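Local coordinates for peptidoglycan-recognition protein-SD (Drosophila melanogaster, PDB 2RKQ) that recognises peptidoglycan of Gram-positive bacteria and activates the Toll pathway in innate immunity, at residues Q53-Q56 and M57-K61. Residues are numbered along the deposited sequence; the frame is centred on the assembly and turned at random.
Sequences QNFQ and MSKQK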
# COMPACT_ATOMS: atom_id res chain seq x y z
N GLN A 53 4.76 -10.75 3.39
CA GLN A 53 3.88 -11.67 2.70
C GLN A 53 3.72 -12.94 3.49
O GLN A 53 2.61 -13.41 3.66
CB GLN A 53 4.42 -12.00 1.31
CG GLN A 53 3.48 -12.92 0.56
CD GLN A 53 3.97 -13.34 -0.79
OE1 GLN A 53 5.16 -13.63 -0.98
NE2 GLN A 53 3.05 -13.41 -1.75
N ASN A 54 4.84 -13.51 3.94
CA ASN A 54 4.80 -14.78 4.66
C ASN A 54 4.03 -14.65 5.97
O ASN A 54 3.26 -15.56 6.33
CB ASN A 54 6.21 -15.30 4.97
CG ASN A 54 7.02 -15.69 3.74
OD1 ASN A 54 8.24 -15.86 3.84
ND2 ASN A 54 6.37 -15.84 2.59
N PHE A 55 4.22 -13.55 6.69
CA PHE A 55 3.48 -13.33 7.93
C PHE A 55 1.99 -13.22 7.67
O PHE A 55 1.17 -13.85 8.34
CB PHE A 55 3.95 -12.06 8.65
CG PHE A 55 3.17 -11.74 9.90
CD1 PHE A 55 2.12 -10.83 9.87
CD2 PHE A 55 3.49 -12.37 11.10
CE1 PHE A 55 1.39 -10.54 11.02
CE2 PHE A 55 2.76 -12.08 12.26
CZ PHE A 55 1.71 -11.16 12.21
N GLN A 56 1.61 -12.40 6.70
CA GLN A 56 0.19 -12.20 6.42
C GLN A 56 -0.48 -13.47 5.90
O GLN A 56 -1.63 -13.77 6.25
CB GLN A 56 0.00 -11.06 5.43
CG GLN A 56 0.44 -9.73 6.03
CD GLN A 56 -0.12 -8.55 5.29
OE1 GLN A 56 -0.75 -7.67 5.89
NE2 GLN A 56 0.04 -8.55 4.00
N MET A 57 0.23 -14.23 5.07
CA MET A 57 -0.34 -15.45 4.55
C MET A 57 -0.36 -16.54 5.61
O MET A 57 -1.36 -17.26 5.74
CB MET A 57 0.41 -15.89 3.31
CG MET A 57 0.21 -14.95 2.12
SD MET A 57 1.14 -15.40 0.65
CE MET A 57 0.34 -16.93 0.19
N SER A 58 0.73 -16.68 6.36
CA SER A 58 0.81 -17.74 7.36
C SER A 58 0.12 -17.45 8.69
O SER A 58 -0.61 -18.32 9.20
CB SER A 58 2.26 -18.11 7.62
OG SER A 58 2.70 -18.99 6.61
N LYS A 59 0.31 -16.27 9.25
CA LYS A 59 -0.26 -15.94 10.56
C LYS A 59 -1.65 -15.31 10.45
O LYS A 59 -2.56 -15.70 11.19
CB LYS A 59 0.67 -15.01 11.35
CG LYS A 59 2.12 -15.46 11.42
CD LYS A 59 2.26 -16.72 12.22
CE LYS A 59 3.72 -17.03 12.52
NZ LYS A 59 3.78 -18.41 13.10
N GLN A 60 -1.81 -14.34 9.56
CA GLN A 60 -3.10 -13.67 9.39
C GLN A 60 -4.02 -14.48 8.47
O GLN A 60 -5.23 -14.24 8.43
CB GLN A 60 -2.94 -12.22 8.89
CG GLN A 60 -2.29 -11.25 9.90
CD GLN A 60 -2.17 -9.83 9.37
OE1 GLN A 60 -3.04 -8.98 9.62
NE2 GLN A 60 -1.10 -9.55 8.64
N LYS A 61 -3.44 -15.45 7.75
CA LYS A 61 -4.18 -16.37 6.87
C LYS A 61 -4.83 -15.65 5.67
O LYS A 61 -5.82 -16.12 5.10
CB LYS A 61 -5.20 -17.20 7.69
CG LYS A 61 -4.72 -17.68 9.07
CD LYS A 61 -3.67 -18.77 8.97
CE LYS A 61 -3.39 -19.39 10.34
NZ LYS A 61 -4.22 -20.63 10.58
O HOH W 1 3.71 -18.26 4.28
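With CG anti to the backbone N (chi1 177°), Phe55 leans its ring so that its end comes near Lys59 and Gln60; Lys59 CB lies over one face, and its CG, beside the backbone N, packs against the CD2-CE2 side of the rim, 3.4 Å from Phe55 CD2. This is the C-terminal end of helix 42-58 in an amidase-type peptidoglycan-recognition domain, where side chains four and five residues apart pair up as the chain leaves the helix. Lys59 CB makes a CH-pi contact 4.0 Å from the Phe55 ring centroid, offset toward the rim, while the two side chains cross at roughly a right angle and the rest of the lysine leads away. Gln60 comes to the same ring at its edge: its NE2 lies near the ring plane, 3.6 Å from Phe55 CE1, with the amide turned 46° from the ring. That NE2 also gives a weak, bent hydrogen bond of 3.3 Å to Gln56 OE1, the two glutamines running side by side.

Another pair is Gln53 and Met57. Gln53 CG is anti to the backbone N (chi1 -178°) and the chain runs on extended; Met57, extended as far as its sulfur, lies alongside, SD 3.4 Å from Gln53 CG, and bends only beyond, at chi3. The buried Gln53 amide is used on other loops, its NE2 bonding to Lys13 O and Asp64 OD2. Replacing Gln53 by alanine would probably cost Lys13 O and Asp64 OD2 this shared donor and open a gap beside the Met57 sulfur.

Along the backbone, Lys61 turns to positive phi and helical geometry is lost. Just before it, Phe55 O takes two donors: Lys59 N at 2.7 Å, the regular helical bond, and Gln60 N at 3.3 Å, one residue further on and in the carbonyl plane.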